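Local coordinates for protein C.Elegans p53 tumor suppressor-like transcription factor (Caenorhabditis elegans, PDB 1T4W) that activates transcription by binding the same DNA consensus sequence as p53, promoting apoptosis under genotoxic stress and supporting proper meiotic chromosome segregation in the nematode, at residues Gly36-Ile41 / Tyr102-Glu107; Val71-Ala74 / Pro78-Asp81; Phe120-Tyr125 / Ala131-Ile136. One frame throughout, in Å; residues are numbered along the deposited sequence.

Contact 1 (Gly36-Ile41 / Tyr102-Glu107); sequences GCLVPI and YIRNSE
Leu-38 makes a thin surface van der Waals contact with Arg-104 and Asn-105, reaching across the outer face of the four-stranded antiparallel sheet. The two segments are not neighbours in that sheet: strand 130-137 runs between them, and the leucine side chain spans the gap, while the nearest CA atoms, those of Leu-38 and Arg-104, stay 7.8 Å apart. The leucine does it with both methyls. CD2 rests on the base of the arginine side chain, 4.1 Å from Arg-104 CB, with Arg-104 CG hardly farther. CD1 meets the other partner, lying 4.1 Å from Asn-105 ND2, and here the two side chains cross at about a right angle. That amide nitrogen makes its hydrogen bond to Asp-134 of the intervening strand, which leaves the leucine methyl merely lying against it. The arginine touches through CB and CG; beyond them its chain bends at chi2 (-69°) and again at chi3. Asn-105 follows directly on the end of strand 101-104. Val-39 and Ile-41 pair through their backbones with Ile-135 and Phe-133, and Tyr-102 with Ile-136, all on the intervening strand 130-137. Both flanks of one strand are thus bridged on the outside of a sheet belonging to the beta-sandwich of the p53-family DNA-binding domain.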
# COMPACT_ATOMS: atom_id res chain seq x y z
N GLY A 36 -2.72 -8.03 11.10
CA GLY A 36 -3.72 -9.09 11.11
C GLY A 36 -5.14 -8.63 10.79
O GLY A 36 -6.09 -9.36 11.04
N CYS A 37 -5.31 -7.42 10.27
CA CYS A 37 -6.66 -6.95 9.94
C CYS A 37 -6.78 -6.63 8.46
O CYS A 37 -5.84 -6.08 7.86
CB CYS A 37 -7.03 -5.70 10.77
SG CYS A 37 -7.14 -6.03 12.57
N LEU A 38 -7.92 -6.98 7.89
CA LEU A 38 -8.19 -6.76 6.46
C LEU A 38 -8.49 -5.31 6.18
O LEU A 38 -9.49 -4.77 6.65
CB LEU A 38 -9.36 -7.63 5.99
CG LEU A 38 -9.07 -9.13 6.11
CD1 LEU A 38 -10.35 -9.93 5.92
CD2 LEU A 38 -8.02 -9.52 5.09
N VAL A 39 -7.61 -4.66 5.43
CA VAL A 39 -7.82 -3.26 5.08
C VAL A 39 -8.37 -3.25 3.65
O VAL A 39 -7.71 -3.72 2.72
CB VAL A 39 -6.52 -2.44 5.12
CG1 VAL A 39 -6.83 -0.99 4.79
CG2 VAL A 39 -5.85 -2.56 6.48
N PRO A 40 -9.58 -2.72 3.46
CA PRO A 40 -10.24 -2.64 2.15
C PRO A 40 -9.68 -1.51 1.28
O PRO A 40 -9.86 -0.33 1.57
CB PRO A 40 -11.71 -2.43 2.51
CG PRO A 40 -11.63 -1.60 3.78
CD PRO A 40 -10.46 -2.22 4.55
N ILE A 41 -8.98 -1.89 0.22
CA ILE A 41 -8.36 -0.93 -0.70
C ILE A 41 -9.13 -0.86 -2.02
O ILE A 41 -9.67 -1.86 -2.51
CB ILE A 41 -6.90 -1.32 -1.06
CG1 ILE A 41 -6.03 -1.43 0.20
CG2 ILE A 41 -6.31 -0.30 -2.10
CD1 ILE A 41 -5.84 -0.11 0.97
N TYR A 102 -0.07 -9.37 2.56
CA TYR A 102 -0.78 -10.28 1.66
C TYR A 102 -2.04 -9.61 1.09
O TYR A 102 -2.52 -8.60 1.62
CB TYR A 102 -1.17 -11.57 2.39
CG TYR A 102 0.01 -12.27 3.03
CD1 TYR A 102 0.44 -11.93 4.32
CD2 TYR A 102 0.74 -13.23 2.32
CE1 TYR A 102 1.58 -12.52 4.88
CE2 TYR A 102 1.87 -13.82 2.87
CZ TYR A 102 2.28 -13.46 4.15
OH TYR A 102 3.43 -14.02 4.64
N ILE A 103 -2.55 -10.19 0.01
CA ILE A 103 -3.73 -9.68 -0.67
C ILE A 103 -4.84 -10.72 -0.55
O ILE A 103 -4.65 -11.89 -0.88
CB ILE A 103 -3.38 -9.43 -2.17
CG1 ILE A 103 -2.19 -8.47 -2.27
CG2 ILE A 103 -4.60 -8.89 -2.93
CD1 ILE A 103 -2.42 -7.11 -1.63
N ARG A 104 -6.00 -10.29 -0.07
CA ARG A 104 -7.14 -11.20 0.11
C ARG A 104 -8.40 -10.58 -0.50
O ARG A 104 -8.49 -9.36 -0.69
CB ARG A 104 -7.37 -11.48 1.60
CG ARG A 104 -6.16 -12.07 2.34
CD ARG A 104 -5.85 -13.50 1.89
NE ARG A 104 -6.92 -14.43 2.23
CZ ARG A 104 -7.07 -15.01 3.42
NH1 ARG A 104 -6.21 -14.77 4.40
NH2 ARG A 104 -8.08 -15.85 3.64
N ASN A 105 -9.37 -11.44 -0.77
CA ASN A 105 -10.64 -11.03 -1.35
C ASN A 105 -10.39 -10.13 -2.55
O ASN A 105 -11.04 -9.11 -2.72
CB ASN A 105 -11.49 -10.29 -0.31
CG ASN A 105 -11.80 -11.17 0.89
OD1 ASN A 105 -12.33 -12.27 0.73
ND2 ASN A 105 -11.47 -10.69 2.08
N SER A 106 -9.45 -10.54 -3.39
CA SER A 106 -9.13 -9.76 -4.57
C SER A 106 -10.09 -10.12 -5.66
O SER A 106 -10.28 -11.32 -5.98
CB SER A 106 -7.70 -10.08 -5.06
OG SER A 106 -7.41 -9.35 -6.24
N GLU A 107 -10.71 -9.09 -6.24
CA GLU A 107 -11.65 -9.31 -7.33
C GLU A 107 -10.84 -9.76 -8.55
O GLU A 107 -11.34 -10.51 -9.38
CB GLU A 107 -12.42 -8.02 -7.65
CG GLU A 107 -11.53 -6.92 -8.20
CD GLU A 107 -12.32 -5.79 -8.86
OE1 GLU A 107 -13.25 -6.08 -9.65
OE2 GLU A 107 -12.00 -4.61 -8.61

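Contact 2 (Val71-Ala74 / Pro78-Asp81); sequences VEYA and PRSD
Ser-80 ties the connection after the short helix 71-74 back to the last residue of that helix, Ala-74, through one side-chain hydrogen bond. The setting is the p53-family beta-sandwich, where this single turn of helix and the loop behind it follow strand 57-65. Starting at the base of the serine, CB points toward the helix and comes 3.6 Å from Ala-74 O. One bond further, OG donates to that same carbonyl oxygen, Ala-74 O, at 2.6 Å. The chi1 of 68° sets OG between the backbone N and the carbonyl carbon of its own residue, and that turn aims it at the helix end. The donor does not sit on a lone pair: it stands 36° above the carbonyl plane, with a C=O...OG angle of 136°. OG is also hydrogen-bonded to Asn-77 O, so its one proton has two carbonyl oxygens within reach, one at the helix end and one in the following loop. An alanine here would keep CB but lose OG, and would probably leave the carbonyls of Ala-74 and Asn-77 without this shared mate and the turn less firmly held. The serine backbone pairs with Lys-64, and the carboxylate of Asp-81 forms a salt bridge with Arg-61, both on strand 57-65. On the exposed rim, Tyr-73 and Arg-79 meet more loosely, the ring and guanidinium planes steeply inclined to each other. There the phenol oxygen lies in the guanidinium plane, at its edge, with Tyr-73 OH 4.0 Å from Arg-79 NH2.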
# COMPACT_ATOMS: atom_id res chain seq x y z
N VAL A 71 10.45 9.15 -1.79
CA VAL A 71 9.44 8.21 -2.19
C VAL A 71 9.50 7.74 -3.64
O VAL A 71 9.44 6.54 -3.89
CB VAL A 71 8.02 8.76 -1.85
CG1 VAL A 71 7.70 9.96 -2.72
CG2 VAL A 71 6.97 7.66 -2.03
N GLU A 72 9.63 8.66 -4.60
CA GLU A 72 9.64 8.26 -6.01
C GLU A 72 10.77 7.28 -6.27
O GLU A 72 10.60 6.32 -7.03
CB GLU A 72 9.72 9.50 -6.93
CG GLU A 72 8.44 10.35 -6.94
CD GLU A 72 7.26 9.68 -7.67
OE1 GLU A 72 7.50 9.01 -8.70
OE2 GLU A 72 6.10 9.83 -7.24
N TYR A 73 11.92 7.47 -5.63
CA TYR A 73 12.99 6.50 -5.83
C TYR A 73 12.66 5.19 -5.11
O TYR A 73 12.73 4.10 -5.69
CB TYR A 73 14.33 7.06 -5.31
CG TYR A 73 15.50 6.17 -5.64
CD1 TYR A 73 15.93 5.18 -4.76
CD2 TYR A 73 16.14 6.28 -6.88
CE1 TYR A 73 16.98 4.32 -5.10
CE2 TYR A 73 17.19 5.42 -7.23
CZ TYR A 73 17.60 4.45 -6.34
OH TYR A 73 18.61 3.59 -6.70
N ALA A 74 12.31 5.28 -3.83
CA ALA A 74 12.06 4.08 -3.03
C ALA A 74 11.03 3.12 -3.60
O ALA A 74 11.25 1.90 -3.62
CB ALA A 74 11.65 4.49 -1.61
N PRO A 78 14.12 -2.05 -6.12
CA PRO A 78 13.82 -3.42 -5.68
C PRO A 78 14.34 -3.81 -4.31
O PRO A 78 13.94 -4.84 -3.76
CB PRO A 78 14.40 -4.28 -6.80
CG PRO A 78 15.54 -3.47 -7.30
CD PRO A 78 15.01 -2.05 -7.30
N ARG A 79 15.20 -2.98 -3.73
CA ARG A 79 15.77 -3.29 -2.42
C ARG A 79 15.10 -2.56 -1.26
O ARG A 79 15.56 -2.65 -0.13
CB ARG A 79 17.27 -2.94 -2.41
CG ARG A 79 18.14 -3.84 -3.31
CD ARG A 79 19.51 -3.19 -3.56
NE ARG A 79 19.37 -1.83 -4.09
CZ ARG A 79 18.94 -1.53 -5.32
NH1 ARG A 79 18.61 -2.49 -6.17
NH2 ARG A 79 18.83 -0.26 -5.69
N SER A 80 14.00 -1.85 -1.50
CA SER A 80 13.39 -1.09 -0.41
C SER A 80 12.24 -1.74 0.35
O SER A 80 11.55 -1.06 1.11
CB SER A 80 12.92 0.26 -0.95
OG SER A 80 11.84 0.05 -1.84
N ASP A 81 12.01 -3.03 0.17
CA ASP A 81 10.89 -3.65 0.88
C ASP A 81 10.92 -3.47 2.39
O ASP A 81 11.99 -3.41 3.00
CB ASP A 81 10.84 -5.15 0.63
CG ASP A 81 10.48 -5.48 -0.79
OD1 ASP A 81 10.00 -4.58 -1.50
OD2 ASP A 81 10.68 -6.64 -1.18

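Contact 3 (Phe120-Tyr125 / Ala131-Ile136); sequences FTLIMY and ANFDII
Leu-122 and Met-124 face Ala-131 and Phe-133 across the interior of the beta-sandwich, the first pair extending from the strand 119-123 side and the second from strand 130-137 of the other sheet. No hydrogen bond spans the gap; the nearest CA atoms, Leu-122 and Ala-131, are 8.4 Å apart, and the two segments meet through side chains. The close part is built on a single methyl. Leu-122 CD1 lies 3.8 Å from Ala-131 CB and is also 4.0 Å from Phe-133 CD2, so it sits in the corner between a small residue and a ring. With chi1 of 56° the phenylalanine CG lies between its own backbone N and carbonyl carbon, and the ring leans obliquely past the leucine. Ile-60 and Ile-103 touch the same ring, and Leu-58 packs on Leu-122.

Toward the end of strand 119-123 the fit slackens. Past Met-124 the chain reaches exposed Tyr-125, while Asn-132 points away from the interior. Met-124 is still buried, touching Trp-45 and His-108, yet across this contact it offers just its sulfur, with SD 4.4 Å from Ala-131 CB.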
# COMPACT_ATOMS: atom_id res chain seq x y z
N PHE A 120 2.85 -8.01 -5.53
CA PHE A 120 1.69 -8.79 -5.92
C PHE A 120 1.26 -8.14 -7.22
O PHE A 120 1.12 -6.91 -7.29
CB PHE A 120 0.56 -8.71 -4.89
CG PHE A 120 0.76 -9.63 -3.70
CD1 PHE A 120 1.54 -9.24 -2.61
CD2 PHE A 120 0.20 -10.90 -3.70
CE1 PHE A 120 1.77 -10.12 -1.54
CE2 PHE A 120 0.43 -11.79 -2.63
CZ PHE A 120 1.22 -11.39 -1.55
N THR A 121 1.10 -8.94 -8.26
CA THR A 121 0.66 -8.44 -9.55
C THR A 121 -0.74 -8.90 -9.88
O THR A 121 -1.02 -10.10 -10.00
CB THR A 121 1.60 -8.89 -10.69
OG1 THR A 121 2.92 -8.39 -10.45
CG2 THR A 121 1.11 -8.35 -12.04
N LEU A 122 -1.62 -7.93 -10.04
CA LEU A 122 -3.00 -8.24 -10.38
C LEU A 122 -3.10 -8.33 -11.90
O LEU A 122 -2.65 -7.42 -12.60
CB LEU A 122 -3.94 -7.13 -9.92
CG LEU A 122 -3.94 -6.76 -8.44
CD1 LEU A 122 -5.12 -5.81 -8.17
CD2 LEU A 122 -4.06 -8.00 -7.60
N ILE A 123 -3.67 -9.42 -12.40
CA ILE A 123 -3.84 -9.58 -13.84
C ILE A 123 -5.23 -9.11 -14.16
O ILE A 123 -6.22 -9.66 -13.65
CB ILE A 123 -3.68 -11.05 -14.30
CG1 ILE A 123 -2.22 -11.48 -14.19
CG2 ILE A 123 -4.13 -11.18 -15.74
CD1 ILE A 123 -1.73 -11.70 -12.77
N MET A 124 -5.33 -8.09 -14.99
CA MET A 124 -6.63 -7.56 -15.33
C MET A 124 -7.02 -7.76 -16.78
O MET A 124 -6.47 -8.62 -17.46
CB MET A 124 -6.67 -6.11 -14.93
CG MET A 124 -6.35 -6.04 -13.43
SD MET A 124 -6.53 -4.43 -12.75
CE MET A 124 -5.29 -3.57 -13.71
N TYR A 125 -7.97 -6.98 -17.25
CA TYR A 125 -8.43 -7.14 -18.62
C TYR A 125 -8.65 -5.77 -19.22
O TYR A 125 -8.85 -4.78 -18.50
CB TYR A 125 -9.74 -7.93 -18.60
CG TYR A 125 -10.72 -7.34 -17.62
CD1 TYR A 125 -11.52 -6.25 -17.96
CD2 TYR A 125 -10.80 -7.83 -16.31
CE1 TYR A 125 -12.38 -5.66 -17.03
CE2 TYR A 125 -11.65 -7.25 -15.37
CZ TYR A 125 -12.43 -6.17 -15.73
OH TYR A 125 -13.27 -5.60 -14.80
N ALA A 131 -9.61 -1.58 -9.14
CA ALA A 131 -9.19 -2.85 -8.59
C ALA A 131 -9.52 -2.77 -7.11
O ALA A 131 -9.12 -1.82 -6.43
CB ALA A 131 -7.70 -3.07 -8.78
N ASN A 132 -10.25 -3.77 -6.64
CA ASN A 132 -10.62 -3.87 -5.24
C ASN A 132 -9.99 -5.10 -4.61
O ASN A 132 -9.86 -6.15 -5.25
CB ASN A 132 -12.14 -3.98 -5.10
CG ASN A 132 -12.85 -2.77 -5.65
OD1 ASN A 132 -12.42 -1.64 -5.44
ND2 ASN A 132 -13.96 -2.99 -6.35
N PHE A 133 -9.56 -4.95 -3.37
CA PHE A 133 -8.97 -6.07 -2.63
C PHE A 133 -8.67 -5.63 -1.21
O PHE A 133 -8.62 -4.43 -0.91
CB PHE A 133 -7.67 -6.55 -3.31
CG PHE A 133 -6.63 -5.47 -3.48
CD1 PHE A 133 -5.71 -5.18 -2.46
CD2 PHE A 133 -6.60 -4.70 -4.63
CE1 PHE A 133 -4.78 -4.13 -2.59
CE2 PHE A 133 -5.66 -3.64 -4.78
CZ PHE A 133 -4.75 -3.36 -3.74
N ASP A 134 -8.47 -6.60 -0.34
CA ASP A 134 -8.07 -6.27 1.01
C ASP A 134 -6.60 -6.52 1.10
O ASP A 134 -6.08 -7.42 0.45
CB ASP A 134 -8.73 -7.16 2.04
CG ASP A 134 -10.20 -6.91 2.16
OD1 ASP A 134 -10.59 -5.73 2.12
OD2 ASP A 134 -10.94 -7.90 2.29
N ILE A 135 -5.91 -5.69 1.87
CA ILE A 135 -4.51 -5.95 2.12
C ILE A 135 -4.42 -6.22 3.63
O ILE A 135 -5.18 -5.64 4.41
CB ILE A 135 -3.62 -4.76 1.75
CG1 ILE A 135 -2.16 -5.10 2.06
CG2 ILE A 135 -4.07 -3.52 2.49
CD1 ILE A 135 -1.14 -4.17 1.37
N ILE A 136 -3.54 -7.13 4.03
CA ILE A 136 -3.41 -7.43 5.45
C ILE A 136 -1.91 -7.48 5.80
O ILE A 136 -1.12 -8.08 5.07
CB ILE A 136 -4.16 -8.76 5.80
CG1 ILE A 136 -4.03 -9.05 7.30
CG2 ILE A 136 -3.58 -9.94 5.00
CD1 ILE A 136 -4.77 -10.30 7.73

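In the fold
Strand 130-137 joins contacts 1 and 3, whose centres lie 9 Å apart: contact 1 spans it on the outer face of the sheet, contact 3 uses its inner face. They touch directly, Arg-104 O being 2.8 Å from Asp-134 N and Glu-107 OE2 2.8 Å from Asn-132 N, both probable hydrogen bonds. Contact 2 stands apart, its centre about 22 Å from that of contact 1 and about 20 Å from that of contact 3; it falls within the chain stretch between the two halves of contact 1. None of the three reaches the zinc site of Cys-85, His-88, Cys-139 and Cys-143, although strand 130-137 leads on toward its last two ligands.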